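Local coordinates for protein inositol polyphosphate multikinase alpha (Arabidopsis thaliana, PDB 4FRF) that phosphorylates a broad range of inositol phosphates with ATP, making inositol pentakisphosphate from inositol trisphosphate in plants, at residues I31-Y36 with D236-V240; L156-V160 with S179-G183; L77-T81 with A228-V232. All blocks are in the same frame, centred on the assembly; numbering follows the deposited sequence.

Interaction 1. Residues I31-Y36 with D236-V240; sequences IEVKFY and DFAHV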
loop_
_atom_site.group_PDB
_atom_site.type_symbol
_atom_site.label_atom_id
_atom_site.label_comp_id
_atom_site.label_asym_id
_atom_site.label_seq_id
_atom_site.Cartn_x
_atom_site.Cartn_y
_atom_site.Cartn_z
ATOM N N ILE A 31 -8.819 -23.085 -8.739
ATOM C CA ILE A 31 -8.457 -22.570 -10.060
ATOM C C ILE A 31 -7.167 -21.730 -10.071
ATOM O O ILE A 31 -7.151 -20.548 -10.495
ATOM C CB ILE A 31 -9.642 -21.854 -10.754
ATOM C CG1 ILE A 31 -10.242 -20.768 -9.844
ATOM C CG2 ILE A 31 -10.711 -22.891 -11.185
ATOM C CD1 ILE A 31 -9.768 -19.347 -10.158
ATOM N N GLU A 32 -6.083 -22.371 -9.611
ATOM C CA GLU A 32 -4.736 -21.901 -9.909
ATOM C C GLU A 32 -4.493 -22.086 -11.394
ATOM O O GLU A 32 -3.775 -21.303 -12.025
ATOM C CB GLU A 32 -3.696 -22.687 -9.101
ATOM C CG GLU A 32 -3.514 -22.173 -7.678
ATOM C CD GLU A 32 -2.402 -22.887 -6.936
ATOM O OE1 GLU A 32 -2.667 -24.024 -6.438
ATOM O OE2 GLU A 32 -1.250 -22.372 -6.917
ATOM N N VAL A 33 -5.177 -23.087 -11.957
ATOM C CA VAL A 33 -5.089 -23.399 -13.375
ATOM C C VAL A 33 -5.287 -22.168 -14.246
ATOM O O VAL A 33 -4.330 -21.668 -14.849
ATOM C CB VAL A 33 -6.116 -24.465 -13.769
ATOM C CG1 VAL A 33 -6.005 -24.779 -15.250
ATOM C CG2 VAL A 33 -5.916 -25.731 -12.938
ATOM N N LYS A 34 -6.518 -21.659 -14.286
ATOM C CA LYS A 34 -6.834 -20.481 -15.101
ATOM C C LYS A 34 -5.810 -19.356 -14.954
ATOM O O LYS A 34 -5.503 -18.666 -15.926
ATOM C CB LYS A 34 -8.240 -19.960 -14.805
ATOM C CG LYS A 34 -9.348 -20.798 -15.431
ATOM C CD LYS A 34 -10.610 -19.967 -15.648
ATOM C CE LYS A 34 -11.725 -20.816 -16.235
ATOM N NZ LYS A 34 -12.946 -20.005 -16.455
ATOM N N PHE A 35 -5.277 -19.168 -13.750
ATOM C CA PHE A 35 -4.265 -18.139 -13.560
ATOM C C PHE A 35 -2.979 -18.471 -14.311
ATOM O O PHE A 35 -2.467 -17.657 -15.085
ATOM C CB PHE A 35 -3.960 -17.911 -12.082
ATOM C CG PHE A 35 -2.720 -17.092 -11.848
ATOM C CD1 PHE A 35 -2.748 -15.719 -11.992
ATOM C CD2 PHE A 35 -1.506 -17.706 -11.586
ATOM C CE1 PHE A 35 -1.591 -14.960 -11.826
ATOM C CE2 PHE A 35 -0.349 -16.957 -11.422
ATOM C CZ PHE A 35 -0.392 -15.586 -11.546
ATOM N N TYR A 36 -2.443 -19.664 -14.048
ATOM C CA TYR A 36 -1.211 -20.103 -14.707
ATOM C C TYR A 36 -1.363 -20.011 -16.222
ATOM O O TYR A 36 -0.617 -19.265 -16.880
ATOM C CB TYR A 36 -0.817 -21.524 -14.267
ATOM C CG TYR A 36 -0.137 -21.569 -12.908
ATOM C CD1 TYR A 36 1.089 -20.861 -12.687
ATOM C CD2 TYR A 36 -0.734 -22.309 -11.859
ATOM C CE1 TYR A 36 1.707 -20.918 -11.446
ATOM C CE2 TYR A 36 -0.119 -22.352 -10.607
ATOM C CZ TYR A 36 1.101 -21.628 -10.380
ATOM O OH TYR A 36 1.690 -21.661 -9.128
ATOM N N ASP A 236 0.340 -19.642 -4.013
ATOM C CA ASP A 236 -1.113 -19.648 -3.780
ATOM C C ASP A 236 -1.844 -18.693 -4.672
ATOM O O ASP A 236 -1.956 -17.519 -4.360
ATOM C CB ASP A 236 -1.438 -19.339 -2.319
ATOM C CG ASP A 236 -0.915 -20.392 -1.377
ATOM O OD1 ASP A 236 -0.998 -21.591 -1.717
ATOM O OD2 ASP A 236 -0.385 -20.030 -0.312
ATOM N N PHE A 237 -2.368 -19.202 -5.779
ATOM C CA PHE A 237 -3.114 -18.360 -6.696
ATOM C C PHE A 237 -4.568 -18.796 -6.826
ATOM O O PHE A 237 -5.188 -18.598 -7.865
ATOM C CB PHE A 237 -2.444 -18.355 -8.064
ATOM C CG PHE A 237 -1.006 -17.958 -8.029
ATOM C CD1 PHE A 237 -0.643 -16.633 -7.867
ATOM C CD2 PHE A 237 -0.008 -18.902 -8.194
ATOM C CE1 PHE A 237 0.700 -16.250 -7.875
ATOM C CE2 PHE A 237 1.334 -18.529 -8.176
ATOM C CZ PHE A 237 1.683 -17.196 -8.030
ATOM N N ALA A 238 -5.117 -19.376 -5.763
ATOM C CA ALA A 238 -6.510 -19.818 -5.775
ATOM C C ALA A 238 -7.488 -18.665 -5.979
ATOM O O ALA A 238 -8.545 -18.846 -6.581
ATOM C CB ALA A 238 -6.840 -20.567 -4.496
ATOM N N HIS A 239 -7.125 -17.476 -5.491
ATOM C CA HIS A 239 -8.072 -16.363 -5.424
ATOM C C HIS A 239 -7.683 -15.187 -6.284
ATOM O O HIS A 239 -8.279 -14.121 -6.170
ATOM C CB HIS A 239 -8.238 -15.894 -3.984
ATOM C CG HIS A 239 -8.745 -16.952 -3.063
ATOM N ND1 HIS A 239 -10.065 -17.031 -2.679
ATOM C CD2 HIS A 239 -8.113 -17.994 -2.468
ATOM C CE1 HIS A 239 -10.226 -18.074 -1.882
ATOM N NE2 HIS A 239 -9.056 -18.673 -1.735
ATOM N N VAL A 240 -6.682 -15.347 -7.133
ATOM C CA VAL A 240 -6.331 -14.262 -8.034
ATOM C C VAL A 240 -7.554 -13.790 -8.829
ATOM O O VAL A 240 -8.485 -14.571 -9.076
ATOM C CB VAL A 240 -5.214 -14.659 -8.985
ATOM C CG1 VAL A 240 -5.035 -13.601 -10.057
ATOM C CG2 VAL A 240 -3.933 -14.835 -8.214
#

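Interaction 2. Residues L156-V160 with S179-G183; sequences LRKFV and SVYGG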
loop_
_atom_site.group_PDB
_atom_site.type_symbol
_atom_site.label_atom_id
_atom_site.label_comp_id
_atom_site.label_asym_id
_atom_site.label_seq_id
_atom_site.Cartn_x
_atom_site.Cartn_y
_atom_site.Cartn_z
ATOM N N LEU A 156 11.981 -12.446 11.661
ATOM C CA LEU A 156 12.610 -12.120 10.388
ATOM C C LEU A 156 14.104 -12.053 10.520
ATOM O O LEU A 156 14.817 -12.054 9.527
ATOM C CB LEU A 156 12.090 -10.800 9.850
ATOM C CG LEU A 156 10.766 -10.886 9.104
ATOM C CD1 LEU A 156 10.276 -9.501 8.797
ATOM C CD2 LEU A 156 10.941 -11.662 7.832
ATOM N N ARG A 157 14.577 -11.963 11.752
ATOM C CA ARG A 157 16.002 -11.909 12.003
ATOM C C ARG A 157 16.526 -13.296 12.361
ATOM O O ARG A 157 17.650 -13.658 12.013
ATOM C CB ARG A 157 16.312 -10.913 13.114
ATOM C CG ARG A 157 17.770 -10.509 13.169
ATOM C CD ARG A 157 18.058 -9.681 14.391
ATOM N NE ARG A 157 17.152 -8.546 14.484
ATOM C CZ ARG A 157 17.448 -7.325 14.054
ATOM N NH1 ARG A 157 18.639 -7.085 13.507
ATOM N NH2 ARG A 157 16.556 -6.340 14.179
ATOM N N LYS A 158 15.703 -14.066 13.063
ATOM C CA LYS A 158 15.993 -15.460 13.282
ATOM C C LYS A 158 16.230 -16.108 11.932
ATOM O O LYS A 158 17.238 -16.792 11.721
ATOM C CB LYS A 158 14.815 -16.142 13.969
ATOM C CG LYS A 158 14.802 -16.031 15.484
ATOM C CD LYS A 158 13.524 -16.648 16.042
ATOM C CE LYS A 158 13.626 -16.917 17.531
ATOM N NZ LYS A 158 12.313 -17.357 18.083
ATOM N N PHE A 159 15.330 -15.822 10.996
ATOM C CA PHE A 159 15.344 -16.457 9.686
ATOM C C PHE A 159 16.708 -16.367 8.986
ATOM O O PHE A 159 16.987 -17.138 8.066
ATOM C CB PHE A 159 14.245 -15.868 8.800
ATOM C CG PHE A 159 14.184 -16.476 7.437
ATOM C CD1 PHE A 159 13.586 -17.699 7.241
ATOM C CD2 PHE A 159 14.734 -15.821 6.344
ATOM C CE1 PHE A 159 13.558 -18.283 5.980
ATOM C CE2 PHE A 159 14.710 -16.399 5.082
ATOM C CZ PHE A 159 14.119 -17.630 4.903
ATOM N N VAL A 160 17.554 -15.437 9.428
ATOM C CA VAL A 160 18.876 -15.265 8.830
ATOM C C VAL A 160 20.004 -15.406 9.842
ATOM O O VAL A 160 21.043 -14.753 9.715
ATOM C CB VAL A 160 19.014 -13.911 8.103
ATOM C CG1 VAL A 160 18.350 -13.973 6.740
ATOM C CG2 VAL A 160 18.438 -12.778 8.948
ATOM N N SER A 179 23.961 -11.560 3.324
ATOM C CA SER A 179 24.050 -12.352 2.078
ATOM C C SER A 179 22.723 -12.956 1.618
ATOM O O SER A 179 22.569 -13.312 0.459
ATOM C CB SER A 179 25.123 -13.427 2.178
ATOM O OG SER A 179 24.988 -14.126 3.387
ATOM N N VAL A 180 21.759 -13.046 2.518
ATOM C CA VAL A 180 20.418 -13.415 2.114
ATOM C C VAL A 180 19.605 -12.165 1.759
ATOM O O VAL A 180 19.061 -12.059 0.656
ATOM C CB VAL A 180 19.698 -14.191 3.210
ATOM C CG1 VAL A 180 18.264 -14.443 2.813
ATOM C CG2 VAL A 180 20.398 -15.482 3.468
ATOM N N TYR A 181 19.531 -11.216 2.691
ATOM C CA TYR A 181 18.685 -10.045 2.516
ATOM C C TYR A 181 19.391 -9.032 1.636
ATOM O O TYR A 181 18.857 -8.590 0.615
ATOM C CB TYR A 181 18.350 -9.420 3.875
ATOM C CG TYR A 181 17.328 -10.194 4.690
ATOM C CD1 TYR A 181 17.245 -10.032 6.066
ATOM C CD2 TYR A 181 16.448 -11.084 4.084
ATOM C CE1 TYR A 181 16.302 -10.722 6.816
ATOM C CE2 TYR A 181 15.501 -11.773 4.828
ATOM C CZ TYR A 181 15.435 -11.582 6.192
ATOM O OH TYR A 181 14.491 -12.248 6.931
ATOM N N GLY A 182 20.618 -8.695 2.025
ATOM C CA GLY A 182 21.371 -7.624 1.381
ATOM C C GLY A 182 21.993 -8.133 0.117
ATOM O O GLY A 182 21.642 -9.212 -0.351
ATOM N N GLY A 183 22.928 -7.368 -0.435
ATOM C CA GLY A 183 23.619 -7.785 -1.657
ATOM C C GLY A 183 22.825 -7.497 -2.924
ATOM O O GLY A 183 21.573 -7.395 -2.904
#

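Interaction 3. Residues L77-T81 with A228-V232; sequences LAEYT and ARPQV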
loop_
_atom_site.group_PDB
_atom_site.type_symbol
_atom_site.label_atom_id
_atom_site.label_comp_id
_atom_site.label_asym_id
_atom_site.label_seq_id
_atom_site.Cartn_x
_atom_site.Cartn_y
_atom_site.Cartn_z
ATOM N N LEU A 77 12.125 -25.809 -4.741
ATOM C CA LEU A 77 13.119 -26.303 -3.777
ATOM C C LEU A 77 14.054 -27.380 -4.342
ATOM O O LEU A 77 15.051 -27.753 -3.711
ATOM C CB LEU A 77 12.409 -26.804 -2.515
ATOM C CG LEU A 77 11.632 -25.712 -1.772
ATOM C CD1 LEU A 77 11.027 -26.228 -0.482
ATOM C CD2 LEU A 77 12.533 -24.538 -1.498
ATOM N N ALA A 78 13.746 -27.839 -5.549
ATOM C CA ALA A 78 14.557 -28.833 -6.231
ATOM C C ALA A 78 16.031 -28.436 -6.270
ATOM O O ALA A 78 16.906 -29.276 -6.132
ATOM C CB ALA A 78 14.037 -29.050 -7.628
ATOM N N GLU A 79 16.297 -27.148 -6.436
ATOM C CA GLU A 79 17.665 -26.668 -6.630
ATOM C C GLU A 79 18.421 -26.450 -5.316
ATOM O O GLU A 79 19.519 -25.848 -5.313
ATOM C CB GLU A 79 17.658 -25.349 -7.421
ATOM C CG GLU A 79 16.979 -25.427 -8.786
ATOM C CD GLU A 79 16.328 -24.099 -9.181
ATOM O OE1 GLU A 79 16.994 -23.044 -9.056
ATOM O OE2 GLU A 79 15.149 -24.117 -9.613
ATOM N N TYR A 80 17.817 -26.855 -4.195
ATOM C CA TYR A 80 18.419 -26.546 -2.901
ATOM C C TYR A 80 18.755 -27.790 -2.122
ATOM O O TYR A 80 17.943 -28.712 -2.028
ATOM C CB TYR A 80 17.524 -25.615 -2.078
ATOM C CG TYR A 80 17.445 -24.197 -2.622
ATOM C CD1 TYR A 80 18.376 -23.225 -2.242
ATOM C CD2 TYR A 80 16.445 -23.836 -3.523
ATOM C CE1 TYR A 80 18.308 -21.941 -2.754
ATOM C CE2 TYR A 80 16.367 -22.554 -4.027
ATOM C CZ TYR A 80 17.291 -21.612 -3.638
ATOM O OH TYR A 80 17.202 -20.348 -4.153
ATOM N N THR A 81 19.971 -27.824 -1.584
ATOM C CA THR A 81 20.456 -28.985 -0.844
ATOM C C THR A 81 19.954 -28.932 0.586
ATOM O O THR A 81 19.245 -29.865 1.052
ATOM C CB THR A 81 22.001 -29.039 -0.831
ATOM O OG1 THR A 81 22.493 -29.409 -2.158
ATOM C CG2 THR A 81 22.453 -30.085 0.177
ATOM N N ALA A 228 24.710 -18.037 -0.902
ATOM C CA ALA A 228 23.424 -18.423 -0.310
ATOM C C ALA A 228 22.298 -18.530 -1.332
ATOM O O ALA A 228 21.225 -19.052 -1.027
ATOM C CB ALA A 228 23.045 -17.469 0.795
ATOM N N ARG A 229 22.531 -17.994 -2.527
ATOM C CA ARG A 229 21.582 -18.115 -3.636
ATOM C C ARG A 229 20.117 -17.861 -3.203
ATOM O O ARG A 229 19.232 -18.671 -3.481
ATOM C CB ARG A 229 21.734 -19.491 -4.311
ATOM C CG ARG A 229 21.095 -19.589 -5.695
ATOM C CD ARG A 229 21.993 -20.334 -6.685
ATOM N NE ARG A 229 22.167 -21.751 -6.353
ATOM C CZ ARG A 229 21.208 -22.678 -6.446
ATOM N NH1 ARG A 229 19.968 -22.329 -6.798
ATOM N NH2 ARG A 229 21.476 -23.948 -6.143
ATOM N N PRO A 230 19.864 -16.703 -2.560
ATOM C CA PRO A 230 18.541 -16.355 -2.022
ATOM C C PRO A 230 17.521 -16.122 -3.120
ATOM O O PRO A 230 17.860 -15.577 -4.160
ATOM C CB PRO A 230 18.805 -15.042 -1.293
ATOM C CG PRO A 230 19.951 -14.450 -2.014
ATOM C CD PRO A 230 20.809 -15.578 -2.461
ATOM N N GLN A 231 16.268 -16.486 -2.875
ATOM C CA GLN A 231 15.243 -16.288 -3.886
ATOM C C GLN A 231 13.845 -16.000 -3.378
ATOM O O GLN A 231 13.387 -16.596 -2.400
ATOM C CB GLN A 231 15.221 -17.444 -4.871
ATOM C CG GLN A 231 15.850 -17.079 -6.182
ATOM C CD GLN A 231 16.119 -18.266 -7.063
ATOM O OE1 GLN A 231 15.807 -19.414 -6.717
ATOM N NE2 GLN A 231 16.742 -18.007 -8.207
ATOM N N VAL A 232 13.148 -15.135 -4.118
ATOM C CA VAL A 232 11.788 -14.724 -3.802
ATOM C C VAL A 232 10.804 -15.292 -4.818
ATOM O O VAL A 232 11.119 -15.405 -6.002
ATOM C CB VAL A 232 11.660 -13.184 -3.823
ATOM C CG1 VAL A 232 10.226 -12.768 -3.586
ATOM C CG2 VAL A 232 12.563 -12.568 -2.790
#

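Interaction 1. Residues I31-Y36 with D236-V240
F35 and F237 lie nearly flat on each other. Their planes are 18° apart and their centroids 4.3 Å, an offset stack in which CE2 of F35 sits over the centre of the F237 ring. The F35 ring reaches this place because its CG is anti to the backbone N (chi1 167°), which swings it off helix 32-41 toward the loop. CD1 of the same ring meets CG1 of V240 at 3.7 Å. Y36 approaches F237 quite differently. The planes stand at 81°, and the edge of F237 points at the Y36 ring in an offset T-shaped pair. The hydroxyl of Y36 lies in the plane of F237, with OH 3.3 Å from F237 CE2.

E32 crosses F237 at about a right angle, with its CG 3.7 Å from F237 N. I31 reaches over with CD1, 3.8 Å from A238 O. No hydrogen bond joins the two segments. Putting an alanine at F237 would probably leave the F35 face and the Y36 hydroxyl without their shared partner and open a gap between helix and loop.

Y204 meets F35 edge-to-face, Y56 lies on Y36, and F206 touches F237. The result is an aromatic cluster that holds the N-terminal helix against the D-F-A sequence after strand 231-235, which probably corresponds to the DFG motif of the related protein kinases.

Interaction 2. Residues L156-V160 with S179-G183
Y181 sends its hydroxyl to the backbone carbonyl of L156. Its OH donates to L156 O at 2.6 Å. The donor lies in the carbonyl plane, on a lone pair, at a C=O...O angle of 137°. The same oxygen meets the tyrosine at its ring edge, near the ring plane. One face of that ring is taken by V160. CG1 of V160 stands 3.9 Å from the Y181 centroid and 14° off the ring normal, a clear CH-pi contact. The other branch, CG2, touches Y181 CE1 at 3.7 Å, so both methyls of the valine lie on the same side of the ring, CG2 nearer the rim.

V160 also meets V180, where its CG1 lies 3.8 Å from V180 CB. The hydroxyl end of Y181 is lined by carbon as well. L156 CD2 comes to 3.7 Å from Y181 OH, and F159 CD2 to 3.6 Å from the same oxygen. F159 CG is anti to the backbone N (chi1 -180°), and this sends the ring across to that end of the tyrosine.

V160 N bonds to R157 O instead of the regular helical partner, L156 O. This is consistent with L156 O, near the end of helix 149-158, being left to the tyrosine hydroxyl. Further out, the backbone of Y181 is tied to L188, and the F159 carbonyl to the hydroxyl of Y215. L156 packs on F258 and F261 of helix 249-265 and on M86 of strand 83-90. This is a buried core where a tyrosine hydroxyl donates to a backbone carbonyl near a helix end, between the five-stranded sheet and the C-terminal helix of the kinase fold.

Interaction 3. Residues L77-T81 with A228-V232
A228 only brushes Y80, its O lying 4.5 Å from Y80 CE1 at the edge of the ring. R229 does most of the work, with both backbone and side chain. Its carbonyl comes within bonding distance of the phenol, with R229 O 2.7 Å from Y80 OH and near the plane of the ring. The side chain bends at chi2 (137°) and again at chi3, which carries the guanidinium over to E79. There NH2 of R229 donates to E79 O at 2.9 Å, with an N-H...O angle of 148°. The acceptor is tilted 19° out of the guanidinium plane. NH1 of R229 lies over one face of Y80 and is 3.8 Å from E79 OE1. That salt bridge is long, though carboxylate and guanidinium are almost coplanar. The cation-pi attraction to Y80 is weak at most.

P230 faces away from Y80 and packs on I187 of helix 187-200. The chain now enters strand 231-235, an outermost strand of the five-stranded antiparallel sheet. The 77-81 segment leads into strand 83-90 of the same sheet, and strand 209-216 lies between the two. Y80 therefore bridges past that middle strand, resting on V214 and E216 as it goes. The side chain of Q190 bonds the backbone of P230 and V232, much as a further strand would.

Q231 brings its amide to the phenol from another direction. Its OE1 is 3.1 Å from Y80 OH, and its amide plane is turned steeply against the ring. The carbonyl of R229 and the amide oxygen of Q231 are thus alternative acceptors for the single proton of that hydroxyl, and CB of Q231 sits 3.6 Å from Y80 OH beside them.

In the fold
From the N terminus, segment 31-36 opens the longest loop, which interaction 1 closes at 236-240. Inside it, 77-81 starts a second loop that interaction 3 closes at 228-232. Inside that, interaction 2 closes a short one between 156-160 and 179-183. The three nest and none cross. Interaction 1 ties the first helix to the loop after strand 231-235, while interaction 3 joins the start of that strand to the approach to strand 83-90. Interaction 2 joins two helix ends. Interactions 2 and 3 touch, with V180 O 3.6 Å from P230 CB. Interaction 1 lies across the chain's centre from interaction 2, their own centres about 29 Å apart.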